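PDB 2DUL: tRNA (guanine(26)-N(2))-dimethyltransferase, which probably transfers two methyl groups from S-adenosyl-L-methionine to the N2 atom of guanine 26 in tRNA. Local coordinates for residues D120-A126 with E145-A150; E73-I79 with T113-D119; F140-M144 with V162-D166. All coordinates share one frame; numbering follows the deposited sequence.

Contact 1 (D120-A126 with E145-A150); sequences DANRLMA and EFLDTA
The Phe146 ring lies against the start of helix 121-126. Asp120 OD1 lies at its edge, near the ring plane and 3.7 Å from Phe146 CE1, with the carboxylate turned 75° to the ring. One face carries Glu145 CG, offset toward the rim, whereas Ala121 CB and the Asn122 amide approach obliquely. At Ala121 a methyl is enough, since its CB already touches Phe146 CE1 at 3.9 Å. Asp120 is the N-cap: its OD1 accepts from Asn122 N.

The Asn122 amide binds at both ends. With CG beside the backbone N (chi1 -86°), it reaches across so that ND2 donates to Glu145 O over 2.9 Å, the acceptor almost in the amide plane. That bond orients OD1 toward Thr149, and water 1 donates to OD1 while accepting from Thr149 N. Water 2 donates to Asn122 O and is also hydrogen-bonded to Thr149 OG1. The other branch of Thr149 is apolar, its CG2 pressed tightly against Met125 CB at 3.5 Å. The unbranched Met125 side chain, bent at its last torsion, lays SD on Ala150 CB at 3.8 Å.

The helix axes, 9.2 Å apart and only 6° from parallel, are those of neighbouring helices on one side of a Rossmann-like class I methyltransferase sheet, with Asp120 and Ala121 predicted to bind S-adenosyl-L-methionine.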
loop_
_atom_site.group_PDB
_atom_site.type_symbol
_atom_site.label_atom_id
_atom_site.label_comp_id
_atom_site.label_asym_id
_atom_site.label_seq_id
_atom_site.Cartn_x
_atom_site.Cartn_y
_atom_site.Cartn_z
ATOM N N ASP A 120 -18.879 5.551 12.293
ATOM C CA ASP A 120 -17.880 6.240 11.488
ATOM C C ASP A 120 -16.528 5.679 11.933
ATOM O O ASP A 120 -16.268 5.553 13.133
ATOM C CB ASP A 120 -17.959 7.749 11.757
ATOM C CG ASP A 120 -16.819 8.533 11.117
ATOM O OD1 ASP A 120 -16.032 7.958 10.337
ATOM O OD2 ASP A 120 -16.720 9.742 11.396
ATOM N N ALA A 121 -15.681 5.327 10.972
ATOM C CA ALA A 121 -14.366 4.769 11.286
ATOM C C ALA A 121 -13.562 5.674 12.219
ATOM O O ALA A 121 -12.862 5.187 13.107
ATOM C CB ALA A 121 -13.585 4.519 10.005
ATOM N N ASN A 122 -13.654 6.987 12.015
ATOM C CA ASN A 122 -12.929 7.928 12.866
ATOM C C ASN A 122 -13.413 7.867 14.313
ATOM O O ASN A 122 -12.620 8.013 15.247
ATOM C CB ASN A 122 -13.068 9.367 12.348
ATOM C CG ASN A 122 -12.025 9.714 11.291
ATOM O OD1 ASN A 122 -10.874 9.279 11.371
ATOM N ND2 ASN A 122 -12.422 10.519 10.307
ATOM N N ARG A 123 -14.710 7.649 14.506
ATOM C CA ARG A 123 -15.251 7.572 15.857
ATOM C C ARG A 123 -14.789 6.282 16.525
ATOM O O ARG A 123 -14.369 6.292 17.685
ATOM C CB ARG A 123 -16.780 7.646 15.831
ATOM C CG ARG A 123 -17.419 7.717 17.215
ATOM C CD ARG A 123 -18.879 8.139 17.109
ATOM N NE ARG A 123 -19.565 8.148 18.401
ATOM C CZ ARG A 123 -19.977 7.058 19.042
ATOM N NH1 ARG A 123 -19.775 5.859 18.513
ATOM N NH2 ARG A 123 -20.594 7.165 20.212
ATOM N N LEU A 124 -14.851 5.172 15.794
ATOM C CA LEU A 124 -14.406 3.898 16.354
ATOM C C LEU A 124 -12.917 3.940 16.725
ATOM O O LEU A 124 -12.535 3.543 17.828
ATOM C CB LEU A 124 -14.655 2.749 15.368
ATOM C CG LEU A 124 -14.146 1.373 15.818
ATOM C CD1 LEU A 124 -14.743 0.996 17.172
ATOM C CD2 LEU A 124 -14.508 0.341 14.773
ATOM N N MET A 125 -12.077 4.426 15.816
ATOM C CA MET A 125 -10.642 4.489 16.090
ATOM C C MET A 125 -10.299 5.449 17.230
ATOM O O MET A 125 -9.334 5.223 17.970
ATOM C CB MET A 125 -9.872 4.853 14.813
ATOM C CG MET A 125 -9.942 3.754 13.748
ATOM S SD MET A 125 -8.840 4.030 12.352
ATOM C CE MET A 125 -9.646 5.455 11.542
ATOM N N ALA A 126 -11.087 6.512 17.382
ATOM C CA ALA A 126 -10.862 7.470 18.465
ATOM C C ALA A 126 -11.185 6.804 19.801
ATOM O O ALA A 126 -10.582 7.121 20.834
ATOM C CB ALA A 126 -11.737 8.704 18.271
ATOM N N GLU A 145 -8.886 11.355 5.181
ATOM C CA GLU A 145 -9.783 11.805 6.244
ATOM C C GLU A 145 -9.724 10.861 7.459
ATOM O O GLU A 145 -10.254 11.181 8.523
ATOM C CB GLU A 145 -11.222 11.903 5.728
ATOM C CG GLU A 145 -11.862 10.570 5.401
ATOM C CD GLU A 145 -13.210 10.714 4.713
ATOM O OE1 GLU A 145 -14.089 11.401 5.273
ATOM O OE2 GLU A 145 -13.386 10.136 3.615
ATOM N N PHE A 146 -9.058 9.716 7.302
ATOM C CA PHE A 146 -8.957 8.726 8.380
ATOM C C PHE A 146 -7.533 8.471 8.892
ATOM O O PHE A 146 -7.349 7.817 9.923
ATOM C CB PHE A 146 -9.522 7.373 7.911
ATOM C CG PHE A 146 -10.934 7.441 7.389
ATOM C CD1 PHE A 146 -12.005 7.651 8.257
ATOM C CD2 PHE A 146 -11.190 7.295 6.030
ATOM C CE1 PHE A 146 -13.313 7.717 7.778
ATOM C CE2 PHE A 146 -12.497 7.359 5.535
ATOM C CZ PHE A 146 -13.559 7.572 6.409
ATOM N N LEU A 147 -6.537 8.974 8.170
ATOM C CA LEU A 147 -5.142 8.734 8.523
ATOM C C LEU A 147 -4.670 9.188 9.899
ATOM O O LEU A 147 -4.005 8.424 10.610
ATOM C CB LEU A 147 -4.219 9.347 7.468
ATOM C CG LEU A 147 -2.722 9.172 7.759
ATOM C CD1 LEU A 147 -2.357 7.692 7.719
ATOM C CD2 LEU A 147 -1.895 9.950 6.731
ATOM N N ASP A 148 -4.994 10.422 10.279
ATOM C CA ASP A 148 -4.527 10.917 11.570
ATOM C C ASP A 148 -5.065 10.100 12.738
ATOM O O ASP A 148 -4.329 9.788 13.680
ATOM C CB ASP A 148 -4.888 12.391 11.756
ATOM C CG ASP A 148 -4.167 13.009 12.944
ATOM O OD1 ASP A 148 -2.919 13.027 12.930
ATOM O OD2 ASP A 148 -4.841 13.466 13.888
ATOM N N THR A 149 -6.340 9.739 12.680
ATOM C CA THR A 149 -6.930 8.955 13.757
ATOM C C THR A 149 -6.362 7.536 13.772
ATOM O O THR A 149 -6.140 6.962 14.839
ATOM C CB THR A 149 -8.469 8.910 13.639
ATOM O OG1 THR A 149 -8.975 10.251 13.578
ATOM C CG2 THR A 149 -9.085 8.217 14.862
ATOM N N ALA A 150 -6.112 6.964 12.595
ATOM C CA ALA A 150 -5.550 5.620 12.552
ATOM C C ALA A 150 -4.173 5.628 13.217
ATOM O O ALA A 150 -3.787 4.663 13.878
ATOM C CB ALA A 150 -5.432 5.135 11.110
HETATM O O HOH W 1 -8.525 10.881 10.952
HETATM O O HOH W 2 -11.371 10.976 14.747
#

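Contact 2 (E73-I79 with T113-D119); sequences EVWLNDI and TIVINHD
Trp75 and Val115 lie side by side and point the same way, the indole flat against the branched valine. Val115 CB sits over the centre of the ring system, and its CG1 stands 3.7 Å from the centroid of the Trp75 six-membered ring, 14° off the normal, a CH-pi contact. Having CG beside the backbone N (chi1 -70°) carries the Trp75 indole over Val115. Its NE1 donates to Glu73 OE2 at 2.6 Å, a nearly straight bond in the ring plane, which meets the glutamate oxygen on its anti side. This bond, with Val115 against the face, probably limits rotation of the indole; Tyr131 OH in turn helps hold the glutamate oxygen.

Leu76 and Ile114 face the other way, crossing obliquely with Leu76 CD1 3.6 Å from Ile114 CG2; Leu76 also touches Met87 of helix 81-94. The strands run parallel and in register, as adjacent members of a Rossmann-like sheet covered on both faces by helices. Asp78 ends its strand where class I methyltransferases commonly place an acidic residue for the ribose of the cofactor, consistent with its predicted role in S-adenosyl-L-methionine binding; its carboxylate accepts from Ala57 N and Ser80 N.

On the Trp75 side, Asn77 and Asn117 run alongside one another, their amide planes 31° apart. Asn117 ND2 donates to Asn77 OD1 at 2.9 Å, the acceptor in the amide plane of Asn117. Asn77 ND2 in turn reaches Asp119 O at 3.0 Å from above the carbonyl plane and also donates to Ala54 O; an amide suits this buried position because it both gives and accepts. At the strand ends His118 NE2 makes a weak bond to Ile79 O, 2.9 Å away, which lies at the edge of the imidazole.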
loop_
_atom_site.group_PDB
_atom_site.type_symbol
_atom_site.label_atom_id
_atom_site.label_comp_id
_atom_site.label_asym_id
_atom_site.label_seq_id
_atom_site.Cartn_x
_atom_site.Cartn_y
_atom_site.Cartn_z
ATOM N N GLU A 73 -8.260 -11.248 17.529
ATOM C CA GLU A 73 -9.407 -10.371 17.714
ATOM C C GLU A 73 -9.525 -9.529 16.453
ATOM O O GLU A 73 -8.608 -8.778 16.109
ATOM C CB GLU A 73 -9.196 -9.467 18.932
ATOM C CG GLU A 73 -10.433 -8.685 19.344
ATOM C CD GLU A 73 -10.211 -7.849 20.595
ATOM O OE1 GLU A 73 -9.940 -8.427 21.673
ATOM O OE2 GLU A 73 -10.306 -6.611 20.500
ATOM N N VAL A 74 -10.649 -9.667 15.758
ATOM C CA VAL A 74 -10.865 -8.942 14.513
ATOM C C VAL A 74 -12.069 -8.020 14.591
ATOM O O VAL A 74 -13.177 -8.458 14.901
ATOM C CB VAL A 74 -11.076 -9.922 13.332
ATOM C CG1 VAL A 74 -11.175 -9.146 12.018
ATOM C CG2 VAL A 74 -9.934 -10.936 13.287
ATOM N N TRP A 75 -11.841 -6.741 14.311
ATOM C CA TRP A 75 -12.910 -5.755 14.323
ATOM C C TRP A 75 -13.306 -5.398 12.892
ATOM O O TRP A 75 -12.451 -5.171 12.032
ATOM C CB TRP A 75 -12.468 -4.484 15.056
ATOM C CG TRP A 75 -12.298 -4.658 16.534
ATOM C CD1 TRP A 75 -11.473 -5.541 17.165
ATOM C CD2 TRP A 75 -12.947 -3.906 17.566
ATOM N NE1 TRP A 75 -11.566 -5.386 18.526
ATOM C CE2 TRP A 75 -12.463 -4.388 18.800
ATOM C CE3 TRP A 75 -13.891 -2.870 17.568
ATOM C CZ2 TRP A 75 -12.889 -3.870 20.030
ATOM C CZ3 TRP A 75 -14.317 -2.352 18.790
ATOM C CH2 TRP A 75 -13.813 -2.856 20.006
ATOM N N LEU A 76 -14.608 -5.367 12.647
ATOM C CA LEU A 76 -15.149 -5.013 11.344
ATOM C C LEU A 76 -16.008 -3.782 11.578
ATOM O O LEU A 76 -16.846 -3.772 12.479
ATOM C CB LEU A 76 -16.019 -6.141 10.789
ATOM C CG LEU A 76 -15.365 -7.484 10.457
ATOM C CD1 LEU A 76 -15.128 -8.267 11.734
ATOM C CD2 LEU A 76 -16.286 -8.272 9.533
ATOM N N ASN A 77 -15.814 -2.745 10.775
ATOM C CA ASN A 77 -16.588 -1.527 10.960
ATOM C C ASN A 77 -17.095 -0.906 9.666
ATOM O O ASN A 77 -16.443 -0.983 8.632
ATOM C CB ASN A 77 -15.744 -0.481 11.692
ATOM C CG ASN A 77 -16.476 0.843 11.866
ATOM O OD1 ASN A 77 -17.322 0.989 12.751
ATOM N ND2 ASN A 77 -16.160 1.810 11.009
ATOM N N ASP A 78 -18.269 -0.288 9.743
ATOM C CA ASP A 78 -18.853 0.420 8.607
ATOM C C ASP A 78 -19.934 1.363 9.119
ATOM O O ASP A 78 -20.701 1.020 10.021
ATOM C CB ASP A 78 -19.451 -0.543 7.580
ATOM C CG ASP A 78 -19.549 0.085 6.195
ATOM O OD1 ASP A 78 -18.711 -0.246 5.330
ATOM O OD2 ASP A 78 -20.450 0.925 5.979
ATOM N N ILE A 79 -19.995 2.553 8.540
ATOM C CA ILE A 79 -20.970 3.547 8.957
ATOM C C ILE A 79 -22.371 3.258 8.412
ATOM O O ILE A 79 -23.364 3.751 8.944
ATOM C CB ILE A 79 -20.525 4.957 8.502
ATOM C CG1 ILE A 79 -21.407 6.025 9.150
ATOM C CG2 ILE A 79 -20.589 5.053 6.987
ATOM C CD1 ILE A 79 -20.978 7.440 8.831
ATOM N N THR A 113 -12.130 -13.761 18.395
ATOM C CA THR A 113 -13.163 -12.827 18.806
ATOM C C THR A 113 -13.424 -11.893 17.638
ATOM O O THR A 113 -12.498 -11.293 17.092
ATOM C CB THR A 113 -12.720 -12.030 20.045
ATOM O OG1 THR A 113 -12.615 -12.930 21.152
ATOM C CG2 THR A 113 -13.726 -10.938 20.389
ATOM N N ILE A 114 -14.688 -11.801 17.247
ATOM C CA ILE A 114 -15.091 -10.957 16.132
ATOM C C ILE A 114 -16.004 -9.857 16.657
ATOM O O ILE A 114 -16.989 -10.128 17.345
ATOM C CB ILE A 114 -15.831 -11.790 15.067
ATOM C CG1 ILE A 114 -14.909 -12.902 14.568
ATOM C CG2 ILE A 114 -16.275 -10.901 13.906
ATOM C CD1 ILE A 114 -15.597 -13.938 13.711
ATOM N N VAL A 115 -15.656 -8.616 16.344
ATOM C CA VAL A 115 -16.427 -7.467 16.789
ATOM C C VAL A 115 -16.921 -6.702 15.569
ATOM O O VAL A 115 -16.126 -6.157 14.801
ATOM C CB VAL A 115 -15.566 -6.529 17.654
ATOM C CG1 VAL A 115 -16.419 -5.396 18.203
ATOM C CG2 VAL A 115 -14.922 -7.323 18.786
ATOM N N ILE A 116 -18.234 -6.679 15.386
ATOM C CA ILE A 116 -18.837 -5.983 14.259
ATOM C C ILE A 116 -19.371 -4.654 14.780
ATOM O O ILE A 116 -20.178 -4.614 15.710
ATOM C CB ILE A 116 -19.977 -6.816 13.650
ATOM C CG1 ILE A 116 -19.511 -8.270 13.479
ATOM C CG2 ILE A 116 -20.377 -6.235 12.298
ATOM C CD1 ILE A 116 -20.568 -9.195 12.886
ATOM N N ASN A 117 -18.925 -3.569 14.162
ATOM C CA ASN A 117 -19.300 -2.234 14.599
ATOM C C ASN A 117 -20.007 -1.407 13.526
ATOM O O ASN A 117 -19.644 -1.447 12.349
ATOM C CB ASN A 117 -18.028 -1.505 15.055
ATOM C CG ASN A 117 -18.306 -0.380 16.032
ATOM O OD1 ASN A 117 -18.707 -0.616 17.176
ATOM N ND2 ASN A 117 -18.089 0.852 15.591
ATOM N N HIS A 118 -21.019 -0.658 13.946
ATOM C CA HIS A 118 -21.758 0.215 13.040
ATOM C C HIS A 118 -21.419 1.640 13.467
ATOM O O HIS A 118 -21.951 2.126 14.465
ATOM C CB HIS A 118 -23.265 0.000 13.185
ATOM C CG HIS A 118 -24.086 0.974 12.399
ATOM N ND1 HIS A 118 -25.357 1.354 12.774
ATOM C CD2 HIS A 118 -23.823 1.635 11.246
ATOM C CE1 HIS A 118 -25.841 2.206 11.888
ATOM N NE2 HIS A 118 -24.929 2.393 10.950
ATOM N N ASP A 119 -20.542 2.310 12.726
ATOM C CA ASP A 119 -20.161 3.666 13.100
ATOM C C ASP A 119 -19.126 4.253 12.152
ATOM O O ASP A 119 -18.571 3.551 11.306
ATOM C CB ASP A 119 -19.600 3.642 14.527
ATOM C CG ASP A 119 -19.471 5.021 15.142
ATOM O OD1 ASP A 119 -20.329 5.893 14.874
ATOM O OD2 ASP A 119 -18.512 5.226 15.915
#

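Contact 3 (F140-M144 with V162-D166); sequences FGSPM and VTATD
Pro143 sets its ring across Val162 at about a right angle, its CG pressed to 3.5 Å from Val162 CG1, closer than carbons usually come. The same methyl is also touched by Pro143 CB, because Val162 holds CG1 anti to its backbone N (chi1 -171°), on the side where the proline lies. Farther along the strand Pro143 CD rests on Ala164 CB at 4.1 Å, and a small residue fits there. An alanine in place of Pro143 would lack CG and CD, and would probably open a gap beside Val162 and Ala164 while letting the backbone turn more freely.

One backbone bond holds the loop to the end of the strand: Thr165 N donates to Gly141 O at 2.8 Å. Gly141 has phi 104° and psi -115°, where a CB would jam against the preceding carbonyl oxygen, so glycine is the residue that fits. Thr165 CB packs 3.7 Å from Gly141 N. The contact has a polar cost, since Thr163 O and Asp166 N are buried without a partner. Ser142 OG accepts from Met144 N at 3.2 Å, capping the turn into helix 144-153, and Asp166 is the N-cap of the helix that follows the strand.

The loop leads from strand 132-137 into helix 144-153, within the beta-alpha-beta crossover that returns to the sheet at strand 158-164. That strand is bonded to Leu137 on one side and to Phe227 and Ala229 on the other, while Tyr182 of helix 175-182 packs on Pro143 and Ala164, and Ile204 of helix 192-209 on Val162.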
loop_
_atom_site.group_PDB
_atom_site.type_symbol
_atom_site.label_atom_id
_atom_site.label_comp_id
_atom_site.label_asym_id
_atom_site.label_seq_id
_atom_site.Cartn_x
_atom_site.Cartn_y
_atom_site.Cartn_z
ATOM N N PHE A 140 -13.180 4.339 -0.149
ATOM C CA PHE A 140 -13.547 4.622 -1.531
ATOM C C PHE A 140 -12.773 5.880 -1.908
ATOM O O PHE A 140 -13.233 6.992 -1.652
ATOM C CB PHE A 140 -15.047 4.922 -1.665
ATOM C CG PHE A 140 -15.942 3.769 -1.316
ATOM C CD1 PHE A 140 -15.812 2.547 -1.969
ATOM C CD2 PHE A 140 -16.937 3.913 -0.353
ATOM C CE1 PHE A 140 -16.664 1.485 -1.667
ATOM C CE2 PHE A 140 -17.793 2.857 -0.045
ATOM C CZ PHE A 140 -17.657 1.641 -0.702
ATOM N N GLY A 141 -11.593 5.711 -2.494
ATOM C CA GLY A 141 -10.810 6.869 -2.882
ATOM C C GLY A 141 -9.634 7.185 -1.974
ATOM O O GLY A 141 -8.687 6.403 -1.880
ATOM N N SER A 142 -9.703 8.332 -1.303
ATOM C CA SER A 142 -8.637 8.792 -0.413
ATOM C C SER A 142 -8.782 8.340 1.043
ATOM O O SER A 142 -9.880 8.301 1.587
ATOM C CB SER A 142 -8.565 10.323 -0.456
ATOM O OG SER A 142 -7.574 10.820 0.424
ATOM N N PRO A 143 -7.662 7.987 1.690
ATOM C CA PRO A 143 -7.683 7.545 3.089
ATOM C C PRO A 143 -7.317 8.695 4.027
ATOM O O PRO A 143 -7.255 8.519 5.244
ATOM C CB PRO A 143 -6.609 6.473 3.111
ATOM C CG PRO A 143 -5.548 7.103 2.225
ATOM C CD PRO A 143 -6.357 7.692 1.065
ATOM N N MET A 144 -7.079 9.869 3.451
ATOM C CA MET A 144 -6.648 11.024 4.229
ATOM C C MET A 144 -7.576 11.520 5.333
ATOM O O MET A 144 -7.102 12.045 6.339
ATOM C CB MET A 144 -6.267 12.170 3.284
ATOM C CG MET A 144 -5.083 11.833 2.382
ATOM S SD MET A 144 -3.661 11.219 3.357
ATOM C CE MET A 144 -3.303 12.664 4.438
ATOM N N VAL A 162 -2.468 1.008 4.290
ATOM C CA VAL A 162 -3.248 2.078 3.693
ATOM C C VAL A 162 -3.367 1.915 2.187
ATOM O O VAL A 162 -2.398 1.575 1.509
ATOM C CB VAL A 162 -2.603 3.458 3.972
ATOM C CG1 VAL A 162 -3.548 4.568 3.542
ATOM C CG2 VAL A 162 -2.241 3.584 5.451
ATOM N N THR A 163 -4.565 2.158 1.672
ATOM C CA THR A 163 -4.810 2.071 0.243
ATOM C C THR A 163 -5.409 3.379 -0.252
ATOM O O THR A 163 -6.251 3.979 0.415
ATOM C CB THR A 163 -5.797 0.939 -0.109
ATOM O OG1 THR A 163 -5.265 -0.319 0.319
ATOM C CG2 THR A 163 -6.023 0.888 -1.619
ATOM N N ALA A 164 -4.947 3.831 -1.407
ATOM C CA ALA A 164 -5.472 5.037 -2.021
ATOM C C ALA A 164 -5.969 4.565 -3.379
ATOM O O ALA A 164 -5.199 4.028 -4.171
ATOM C CB ALA A 164 -4.376 6.084 -2.184
ATOM N N THR A 165 -7.261 4.742 -3.634
ATOM C CA THR A 165 -7.857 4.314 -4.897
ATOM C C THR A 165 -7.818 5.389 -5.973
ATOM O O THR A 165 -7.490 5.108 -7.127
ATOM C CB THR A 165 -9.323 3.887 -4.702
ATOM O OG1 THR A 165 -9.386 2.826 -3.741
ATOM C CG2 THR A 165 -9.912 3.401 -6.019
ATOM N N ASP A 166 -8.161 6.617 -5.607
ATOM C CA ASP A 166 -8.152 7.702 -6.577
ATOM C C ASP A 166 -6.727 8.126 -6.913
ATOM O O ASP A 166 -6.108 8.914 -6.195
ATOM C CB ASP A 166 -8.954 8.895 -6.047
ATOM C CG ASP A 166 -9.110 9.994 -7.082
ATOM O OD1 ASP A 166 -8.986 9.691 -8.288
ATOM O OD2 ASP A 166 -9.368 11.152 -6.690
#

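The three contacts follow the chain through the Rossmann-like domain. Contact 2 runs directly into contact 1, since strand 113-118 leads into helix 121-127; their centres are 13 Å apart, and Leu124 CD2 packs on Asn77 CB at 3.4 Å. Contacts 1 and 3 alternate along the chain, the loop 140-144 leading straight into 145-150, with centres 14 Å apart. Contacts 2 and 3 share the sheet but do not touch, their nearest atoms being about 6 Å apart. Residues predicted to bind S-adenosyl-L-methionine lie in both contacts 1 and 2: the side chains of Ala121 and Asp78 are about 8 Å apart. In contact 3, the side chain of Thr163 is about 6 Å from that of Arg61, another residue predicted to bind it.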